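Local coordinates for ALDH21) (PDB 5MZ5), which catalyses the NADP(+)-dependent oxidation of succinic semialdehyde to succinate, as a moss member of the aldehyde dehydrogenase family, at residues 93-96 with 97-101; 120-123 with 124-127; 295-298 with 299-303. All coordinates share one frame; numbering follows the deposited sequence.

Contact 1: residues 93-96 with 97-101; sequences AAMG and AYERK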
ATOM      1  N   ALA A  93     -15.418  -5.744  19.094  1.00 26.02           N
ATOM      2  CA  ALA A  93     -15.560  -5.499  17.655  1.00 25.09           C
ATOM      3  C   ALA A  93     -16.332  -4.199  17.333  1.00 29.45           C
ATOM      4  O   ALA A  93     -16.102  -3.624  16.276  1.00 31.63           O
ATOM      5  CB  ALA A  93     -16.220  -6.702  16.987  1.00 25.16           C
ATOM      6  N   ALA A  94     -17.209  -3.723  18.245  1.00 24.71           N
ATOM      7  CA  ALA A  94     -18.005  -2.493  18.096  1.00 24.08           C
ATOM      8  C   ALA A  94     -17.291  -1.220  18.614  1.00 28.13           C
ATOM      9  O   ALA A  94     -17.778  -0.121  18.380  1.00 29.34           O
ATOM     10  CB  ALA A  94     -19.374  -2.643  18.773  1.00 24.62           C
ATOM     11  N   MET A  95     -16.169  -1.357  19.331  1.00 23.97           N
ATOM     12  CA  MET A  95     -15.415  -0.191  19.808  1.00 23.01           C
ATOM     13  C   MET A  95     -14.968   0.666  18.605  1.00 26.86           C
ATOM     14  O   MET A  95     -14.574   0.125  17.557  1.00 24.80           O
ATOM     15  CB  MET A  95     -14.131  -0.646  20.517  1.00 24.58           C
ATOM     16  CG  MET A  95     -14.351  -1.244  21.887  1.00 27.95           C
ATOM     17  SD  MET A  95     -12.815  -1.908  22.539  1.00 30.55           S
ATOM     18  CE  MET A  95     -12.053  -0.406  23.234  1.00 25.98           C
ATOM     19  N   GLY A  96     -14.994   1.983  18.788  1.00 23.10           N
ATOM     20  CA  GLY A  96     -14.462   2.915  17.801  1.00 22.48           C
ATOM     21  C   GLY A  96     -12.949   2.794  17.808  1.00 25.92           C
ATOM     22  O   GLY A  96     -12.372   2.385  18.824  1.00 25.42           O
ATOM     23  N   ALA A  97     -12.294   3.098  16.668  1.00 22.10           N
ATOM     24  CA  ALA A  97     -10.828   3.018  16.535  1.00 20.83           C
ATOM     25  C   ALA A  97     -10.123   3.880  17.592  1.00 23.63           C
ATOM     26  O   ALA A  97      -9.136   3.434  18.183  1.00 22.34           O
ATOM     27  CB  ALA A  97     -10.382   3.410  15.123  1.00 21.19           C
ATOM     28  N   TYR A  98     -10.683   5.076  17.877  1.00 21.13           N
ATOM     29  CA  TYR A  98     -10.176   6.022  18.876  1.00 21.39           C
ATOM     30  C   TYR A  98     -10.290   5.448  20.305  1.00 25.59           C
ATOM     31  O   TYR A  98      -9.508   5.833  21.170  1.00 25.48           O
ATOM     32  CB  TYR A  98     -10.893   7.402  18.770  1.00 22.52           C
ATOM     33  CG  TYR A  98     -12.342   7.365  19.222  1.00 24.80           C
ATOM     34  CD1 TYR A  98     -13.357   6.983  18.347  1.00 26.46           C
ATOM     35  CD2 TYR A  98     -12.687   7.633  20.545  1.00 26.33           C
ATOM     36  CE1 TYR A  98     -14.678   6.862  18.777  1.00 25.40           C
ATOM     37  CE2 TYR A  98     -14.011   7.527  20.986  1.00 27.14           C
ATOM     38  CZ  TYR A  98     -15.003   7.143  20.095  1.00 33.03           C
ATOM     39  OH  TYR A  98     -16.314   7.056  20.505  1.00 33.43           O
ATOM     40  N   GLU A  99     -11.271   4.553  20.554  1.00 22.83           N
ATOM     41  CA  GLU A  99     -11.442   3.911  21.867  1.00 22.89           C
ATOM     42  C   GLU A  99     -10.352   2.883  22.083  1.00 25.36           C
ATOM     43  O   GLU A  99      -9.805   2.816  23.178  1.00 26.28           O
ATOM     44  CB  GLU A  99     -12.835   3.262  22.021  1.00 23.68           C
ATOM     45  CG  GLU A  99     -13.962   4.271  22.064  1.00 29.99           C
ATOM     46  CD  GLU A  99     -15.347   3.691  22.272  1.00 51.60           C
ATOM     47  OE1 GLU A  99     -16.004   4.095  23.259  1.00 59.46           O
ATOM     48  OE2 GLU A  99     -15.773   2.829  21.467  1.00 34.15           O
ATOM     49  N   ARG A 100     -10.015   2.103  21.034  1.00 22.47           N
ATOM     50  CA  ARG A 100      -8.929   1.110  21.077  1.00 22.31           C
ATOM     51  C   ARG A 100      -7.607   1.851  21.304  1.00 24.83           C
ATOM     52  O   ARG A 100      -6.824   1.437  22.153  1.00 24.66           O
ATOM     53  CB  ARG A 100      -8.875   0.250  19.799  1.00 21.04           C
ATOM     54  CG  ARG A 100     -10.137  -0.571  19.562  1.00 22.00           C
ATOM     55  CD  ARG A 100      -9.958  -1.605  18.461  1.00 27.85           C
ATOM     56  NE  ARG A 100      -9.431  -1.048  17.211  1.00 27.04           N
ATOM     57  CZ  ARG A 100     -10.180  -0.593  16.209  1.00 34.18           C
ATOM     58  NH1 ARG A 100      -9.612  -0.124  15.110  1.00 19.81           N
ATOM     59  NH2 ARG A 100     -11.506  -0.624  16.292  1.00 19.30           N
ATOM     60  N   LYS A 101      -7.419   3.005  20.613  1.00 20.50           N
ATOM     61  CA  LYS A 101      -6.251   3.868  20.768  1.00 20.69           C
ATOM     62  C   LYS A 101      -6.127   4.401  22.198  1.00 23.71           C
ATOM     63  O   LYS A 101      -5.026   4.400  22.747  1.00 22.24           O
ATOM     64  CB  LYS A 101      -6.322   5.047  19.789  1.00 23.99           C
ATOM     65  CG  LYS A 101      -5.016   5.841  19.709  1.00 31.59           C
ATOM     66  CD  LYS A 101      -5.137   7.037  18.793  1.00 32.32           C
ATOM     67  CE  LYS A 101      -3.773   7.635  18.558  1.00 32.72           C
ATOM     68  NZ  LYS A 101      -3.859   9.027  18.068  1.00 32.50           N
TER
HETATM   69  O   HOH W   1     -13.175  -2.618  17.449  1.00 25.29           O

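Contact 2: residues 120-123 with 124-127; sequences QTLT and MESG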
ATOM      1  N   GLN A 120      12.238  -3.067  38.325  1.00 25.06           N
ATOM      2  CA  GLN A 120      12.676  -3.776  39.534  1.00 26.21           C
ATOM      3  C   GLN A 120      12.012  -5.156  39.657  1.00 32.15           C
ATOM      4  O   GLN A 120      12.695  -6.123  39.963  1.00 31.30           O
ATOM      5  CB  GLN A 120      12.441  -2.932  40.808  1.00 27.62           C
ATOM      6  CG  GLN A 120      13.398  -1.728  40.956  1.00 26.96           C
ATOM      7  CD  GLN A 120      14.841  -2.109  41.198  1.00 42.00           C
ATOM      8  OE1 GLN A 120      15.149  -3.113  41.850  1.00 42.23           O
ATOM      9  NE2 GLN A 120      15.763  -1.299  40.695  1.00 35.89           N
ATOM     10  N   THR A 121      10.695  -5.237  39.368  1.00 30.28           N
ATOM     11  CA  THR A 121       9.900  -6.468  39.375  1.00 30.26           C
ATOM     12  C   THR A 121      10.415  -7.428  38.309  1.00 33.43           C
ATOM     13  O   THR A 121      10.493  -8.625  38.568  1.00 33.62           O
ATOM     14  CB  THR A 121       8.408  -6.140  39.173  1.00 33.97           C
ATOM     15  OG1 THR A 121       7.982  -5.269  40.220  1.00 36.63           O
ATOM     16  CG2 THR A 121       7.530  -7.380  39.163  1.00 29.41           C
ATOM     17  N   LEU A 122      10.750  -6.897  37.112  1.00 29.21           N
ATOM     18  CA  LEU A 122      11.300  -7.640  35.987  1.00 28.80           C
ATOM     19  C   LEU A 122      12.613  -8.291  36.343  1.00 30.06           C
ATOM     20  O   LEU A 122      12.767  -9.483  36.124  1.00 29.73           O
ATOM     21  CB  LEU A 122      11.514  -6.714  34.793  1.00 29.51           C
ATOM     22  CG  LEU A 122      10.551  -6.794  33.651  1.00 36.23           C
ATOM     23  CD1 LEU A 122      10.952  -5.799  32.578  1.00 35.74           C
ATOM     24  CD2 LEU A 122      10.524  -8.213  33.040  1.00 41.62           C
ATOM     25  N   THR A 123      13.566  -7.518  36.887  1.00 26.13           N
ATOM     26  CA  THR A 123      14.874  -8.021  37.322  1.00 25.90           C
ATOM     27  C   THR A 123      14.711  -9.116  38.386  1.00 29.72           C
ATOM     28  O   THR A 123      15.348 -10.165  38.304  1.00 27.34           O
ATOM     29  CB  THR A 123      15.736  -6.846  37.801  1.00 30.74           C
ATOM     30  OG1 THR A 123      16.145  -6.152  36.638  1.00 30.53           O
ATOM     31  CG2 THR A 123      16.986  -7.296  38.593  1.00 28.30           C
ATOM     32  N   MET A 124      13.838  -8.868  39.367  1.00 28.91           N
ATOM     33  CA  MET A 124      13.543  -9.802  40.443  1.00 30.40           C
ATOM     34  C   MET A 124      13.041 -11.166  39.910  1.00 34.31           C
ATOM     35  O   MET A 124      13.630 -12.205  40.237  1.00 33.74           O
ATOM     36  CB  MET A 124      12.555  -9.146  41.438  1.00 33.93           C
ATOM     37  CG  MET A 124      12.271  -9.960  42.692  1.00 39.52           C
ATOM     38  SD  MET A 124      11.006 -11.228  42.384  1.00 46.55           S
ATOM     39  CE  MET A 124       9.525 -10.200  42.438  1.00 43.27           C
ATOM     40  N   GLU A 125      11.962 -11.166  39.106  1.00 30.37           N
ATOM     41  CA  GLU A 125      11.384 -12.427  38.642  1.00 30.26           C
ATOM     42  C   GLU A 125      12.122 -13.090  37.469  1.00 33.87           C
ATOM     43  O   GLU A 125      11.930 -14.283  37.262  1.00 32.65           O
ATOM     44  CB  GLU A 125       9.898 -12.260  38.313  1.00 30.85           C
ATOM     45  CG  GLU A 125       9.631 -11.492  37.023  1.00 36.89           C
ATOM     46  CD  GLU A 125       8.183 -11.452  36.591  1.00 46.59           C
ATOM     47  OE1 GLU A 125       7.366 -12.188  37.184  1.00 37.95           O
ATOM     48  OE2 GLU A 125       7.869 -10.705  35.639  1.00 36.88           O
ATOM     49  N   SER A 126      12.892 -12.323  36.671  1.00 29.94           N
ATOM     50  CA  SER A 126      13.568 -12.910  35.515  1.00 29.55           C
ATOM     51  C   SER A 126      15.064 -13.124  35.720  1.00 32.81           C
ATOM     52  O   SER A 126      15.665 -13.936  35.014  1.00 32.35           O
ATOM     53  CB  SER A 126      13.303 -12.086  34.254  1.00 31.01           C
ATOM     54  OG  SER A 126      14.088 -10.906  34.231  1.00 33.01           O
ATOM     55  N   GLY A 127      15.650 -12.389  36.665  1.00 27.34           N
ATOM     56  CA  GLY A 127      17.082 -12.452  36.916  1.00 27.15           C
ATOM     57  C   GLY A 127      17.899 -11.624  35.936  1.00 30.90           C
ATOM     58  O   GLY A 127      19.129 -11.671  35.968  1.00 31.12           O
TER

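Contact 3: residues 295-298 with 299-303; sequences DDYV and PDLDY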
ATOM      1  N   ASP A 295      33.044 -10.098   8.042  1.00 31.56           N
ATOM      2  CA  ASP A 295      33.874 -10.020   6.833  1.00 31.96           C
ATOM      3  C   ASP A 295      34.638  -8.698   6.751  1.00 33.78           C
ATOM      4  O   ASP A 295      35.494  -8.535   5.895  1.00 34.54           O
ATOM      5  CB  ASP A 295      33.034 -10.274   5.556  1.00 33.33           C
ATOM      6  CG  ASP A 295      33.847 -10.785   4.370  1.00 40.04           C
ATOM      7  OD1 ASP A 295      34.374 -11.917   4.447  1.00 41.60           O
ATOM      8  OD2 ASP A 295      33.918 -10.076   3.355  1.00 43.52           O
ATOM      9  N   ASP A 296      34.335  -7.769   7.666  1.00 28.89           N
ATOM     10  CA  ASP A 296      34.911  -6.425   7.788  1.00 28.11           C
ATOM     11  C   ASP A 296      34.605  -5.882   9.184  1.00 32.14           C
ATOM     12  O   ASP A 296      33.774  -6.449   9.896  1.00 30.68           O
ATOM     13  CB  ASP A 296      34.278  -5.459   6.740  1.00 28.82           C
ATOM     14  CG  ASP A 296      34.939  -5.431   5.373  1.00 36.20           C
ATOM     15  OD1 ASP A 296      36.179  -5.242   5.311  1.00 39.26           O
ATOM     16  OD2 ASP A 296      34.217  -5.529   4.366  1.00 40.86           O
ATOM     17  N   TYR A 297      35.248  -4.762   9.558  1.00 30.68           N
ATOM     18  CA  TYR A 297      34.995  -4.048  10.814  1.00 30.46           C
ATOM     19  C   TYR A 297      34.184  -2.830  10.408  1.00 34.21           C
ATOM     20  O   TYR A 297      34.647  -2.042   9.577  1.00 33.32           O
ATOM     21  CB  TYR A 297      36.301  -3.613  11.511  1.00 32.00           C
ATOM     22  CG  TYR A 297      37.307  -4.711  11.767  1.00 34.53           C
ATOM     23  CD1 TYR A 297      36.897  -6.020  12.018  1.00 36.04           C
ATOM     24  CD2 TYR A 297      38.669  -4.429  11.838  1.00 36.40           C
ATOM     25  CE1 TYR A 297      37.822  -7.034  12.246  1.00 36.91           C
ATOM     26  CE2 TYR A 297      39.604  -5.432  12.092  1.00 37.53           C
ATOM     27  CZ  TYR A 297      39.173  -6.733  12.304  1.00 42.37           C
ATOM     28  OH  TYR A 297      40.082  -7.728  12.556  1.00 41.24           O
ATOM     29  N   VAL A 298      32.933  -2.724  10.886  1.00 30.83           N
ATOM     30  CA  VAL A 298      32.076  -1.612  10.466  1.00 29.82           C
ATOM     31  C   VAL A 298      31.470  -0.850  11.665  1.00 33.65           C
ATOM     32  O   VAL A 298      30.656  -1.432  12.377  1.00 33.32           O
ATOM     33  CB  VAL A 298      30.974  -2.037   9.435  1.00 32.75           C
ATOM     34  CG1 VAL A 298      30.274  -0.805   8.846  1.00 31.95           C
ATOM     35  CG2 VAL A 298      31.543  -2.919   8.316  1.00 32.46           C
ATOM     36  N   PRO A 299      31.772   0.463  11.868  1.00 30.00           N
ATOM     37  CA  PRO A 299      32.746   1.301  11.122  1.00 29.71           C
ATOM     38  C   PRO A 299      34.203   0.985  11.478  1.00 33.56           C
ATOM     39  O   PRO A 299      35.112   1.301  10.706  1.00 33.16           O
ATOM     40  CB  PRO A 299      32.359   2.733  11.531  1.00 31.20           C
ATOM     41  CG  PRO A 299      31.789   2.590  12.927  1.00 35.09           C
ATOM     42  CD  PRO A 299      31.143   1.213  12.982  1.00 30.42           C
ATOM     43  N   ASP A 300      34.429   0.356  12.647  1.00 30.13           N
ATOM     44  CA  ASP A 300      35.765  -0.005  13.124  1.00 31.44           C
ATOM     45  C   ASP A 300      35.715  -1.243  14.018  1.00 35.53           C
ATOM     46  O   ASP A 300      34.621  -1.738  14.320  1.00 33.75           O
ATOM     47  CB  ASP A 300      36.454   1.193  13.830  1.00 33.80           C
ATOM     48  CG  ASP A 300      35.660   1.841  14.963  1.00 47.01           C
ATOM     49  OD1 ASP A 300      35.118   1.101  15.815  1.00 46.72           O
ATOM     50  OD2 ASP A 300      35.624   3.090  15.025  1.00 56.35           O
ATOM     51  N   LEU A 301      36.900  -1.747  14.427  1.00 34.43           N
ATOM     52  CA  LEU A 301      37.052  -2.934  15.269  1.00 34.39           C
ATOM     53  C   LEU A 301      36.361  -2.795  16.623  1.00 37.91           C
ATOM     54  O   LEU A 301      35.634  -3.703  17.017  1.00 35.64           O
ATOM     55  CB  LEU A 301      38.529  -3.322  15.432  1.00 34.87           C
ATOM     56  CG  LEU A 301      38.849  -4.564  16.307  1.00 39.45           C
ATOM     57  CD1 LEU A 301      38.243  -5.844  15.733  1.00 38.83           C
ATOM     58  CD2 LEU A 301      40.352  -4.725  16.489  1.00 41.68           C
ATOM     59  N   ASP A 302      36.573  -1.660  17.313  1.00 36.87           N
ATOM     60  CA  ASP A 302      35.992  -1.372  18.629  1.00 37.26           C
ATOM     61  C   ASP A 302      34.477  -1.511  18.617  1.00 38.06           C
ATOM     62  O   ASP A 302      33.931  -2.219  19.462  1.00 37.38           O
ATOM     63  CB  ASP A 302      36.389   0.041  19.098  1.00 40.42           C
ATOM     64  CG  ASP A 302      37.363   0.043  20.239  1.00 63.79           C
ATOM     65  OD1 ASP A 302      38.570  -0.169  19.989  1.00 66.51           O
ATOM     66  OD2 ASP A 302      36.926   0.290  21.384  1.00 75.42           O
ATOM     67  N   TYR A 303      33.810  -0.851  17.642  1.00 32.32           N
ATOM     68  CA  TYR A 303      32.367  -0.913  17.496  1.00 31.61           C
ATOM     69  C   TYR A 303      31.901  -2.324  17.121  1.00 33.64           C
ATOM     70  O   TYR A 303      30.894  -2.771  17.654  1.00 32.46           O
ATOM     71  CB  TYR A 303      31.843   0.130  16.493  1.00 32.91           C
ATOM     72  CG  TYR A 303      30.336   0.222  16.505  1.00 35.34           C
ATOM     73  CD1 TYR A 303      29.670   0.967  17.477  1.00 38.75           C
ATOM     74  CD2 TYR A 303      29.566  -0.496  15.594  1.00 34.90           C
ATOM     75  CE1 TYR A 303      28.277   1.020  17.522  1.00 40.92           C
ATOM     76  CE2 TYR A 303      28.175  -0.424  15.610  1.00 35.27           C
ATOM     77  CZ  TYR A 303      27.534   0.326  16.584  1.00 45.96           C
ATOM     78  OH  TYR A 303      26.165   0.373  16.653  1.00 50.12           O
TER

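Contact 1: residues 93-96 with 97-101
Gly96 O is gripped by two backbone donors from the first turn of helix 97-113. Arg100 N donates to Gly96 O at 3.2 Å in the straighter bond and lies in the carbonyl plane, whereas Glu99 N reaches Gly96 O at 3.0 Å from well above that plane and with a bent N-H. The amide on the other side of the same residue is taken up by a side chain: Gly96 N donates to Glu99 OE2 over 2.9 Å in a nearly linear bond (165°) that uses the anti lone pair of the carboxylate. Glu99 reaches back because its CG stands beside its own backbone N (chi1 -67°) and the chain beyond is extended, which also brings OE2 to 3.5 Å from Met95 CA. Gly96 leaves room for Tyr98, since a CB on it would clash with CE1 of that ring. Met95 folds over the turn; its chain bends at the sulfur, so that CE packs 3.9 Å from Glu99 CB, and the side chain also touches Pro235. On another side of the turn Arg100 bends at chi3, with Ala97 CA over one face of its guanidinium, toward the rim. A water accepts from Arg100 NH2 at 2.8 Å and lies 3.1 Å from Met95 O, to which it probably donates, bridging the two segments, while Arg100 NE and NH1 bond to the backbone oxygens of Ala204 and Ser151. Ala97 N, in the first turn, donates to Asp162 of a second subunit, so part of the helix start is satisfied from across the assembly interface. The whole is a tight junction between helices 75-94 and 97-113, with glycine as N-cap and a glutamate three residues on returning to its amide, the half of a capping box that needs no side chain on the cap.

Contact 2: residues 120-123 with 124-127
The carbonyl of Leu122 is approached on opposite faces of its plane by two donors of Ser126. Ser126 OG donates to Leu122 O over 2.7 Å from well above the plane, and Ser126 N reaches the same oxygen at 2.9 Å from the other face, tilted by 21°. The hydroxyl can turn back on the helix because OG sits between the backbone N and the carbonyl carbon (chi1 77°). The same OG is also bonded to Lys128 N just beyond the helix, so it ties the last turn to the chain that leaves it. With an alanine here, Leu122 O would probably keep the backbone donor alone and Lys128 N would lose its hydroxyl partner. One residue earlier, Glu125 N donates to Thr121 O at 3.0 Å in a nearly straight bond, and Glu125 CG packs 3.4 Å from that oxygen. Met124 CB likewise lies against Gln120 O, at 3.4 Å, while Met124 N donates to that oxygen. Both side chains then lead to the start of helix 219-229, Glu125 with OE1 on Leu219 N and OE2 on Ser220 OG, Met124 by packing on Leu219 as well as Phe353. The last bond, Gly127 N to Thr123 O, spans 2.8 Å but is bent. The arrangement is that of a helix C-terminus closed by a glycine of positive phi, with a serine hydroxyl adding a second bond to the carbonyl four residues back, its side chain about 6 Å from that of Trp188 in the NADP(+) site.

Contact 3: residues 295-298 with 299-303
The Tyr297 ring and the Leu301 side chain run alongside each other in the same direction and form the tightly packed part of this turn. Leu301 CD1 stands over the centre of one ring face, 3.7 Å from Tyr297 CZ and only 13° off the ring normal, a CH-pi contact. Leu301 CB adds to it at 3.8 Å from Tyr297 CD2, near the base of the ring. The methyl gets there because Leu301 CG is opposite its backbone N (chi1 180°) and chi2 then swings CD1 back over the tyrosine. Tyr297 CB lies 3.5 Å from Leu301 N, at the root of the contact. At its far end the phenol is fixed by a hydrogen bond between Tyr297 OH and Glu335. Between these residues the chain turns sharply at the cis peptide bond joining Val298 to Pro299.

The opposite character marks the solvent side, where Pro299 and Asp300 are exposed. No hydrogen bond links the two segments; Asp300 instead acts within 299-303 as N-cap, its OD1 accepting from Tyr303 N at 3.0 Å in a straight bond. Tyr303 adds little, with CD2 at its ring edge 3.5 Å from Val298 O, and packs on Arg510 of the fourth subunit. Val298 is the buried side chain of the turn, resting on Lys449 and Asn469.

The turn joins strand 290-294 to helix 301-313, the first half of a beta-alpha-beta crossover to the parallel strand 323-329, while Tyr297 and Leu301 face helix 333-345 through Val336 and Glu335.

All three contacts are local turns at helix ends, but they lie far apart, with nearest atoms about 21 Å or more from each other. Contact 2 is buried and ends a helix; contact 1 is partly buried and contact 3 lies at the surface, both of them starting helices. Contact 1 joins helix 75-94 to 97-113, the helix before the 115-126 of contact 2, whereas contact 3 leads from strand 290-294 into helix 301-313. Their chemistry follows: contact 1 mixes backbone capping with charged groups and a water beside a subunit interface, contact 2 relies on backbone and hydroxyl bonds near the cofactor site, and contact 3 joins its segments by apolar and CH-pi packing.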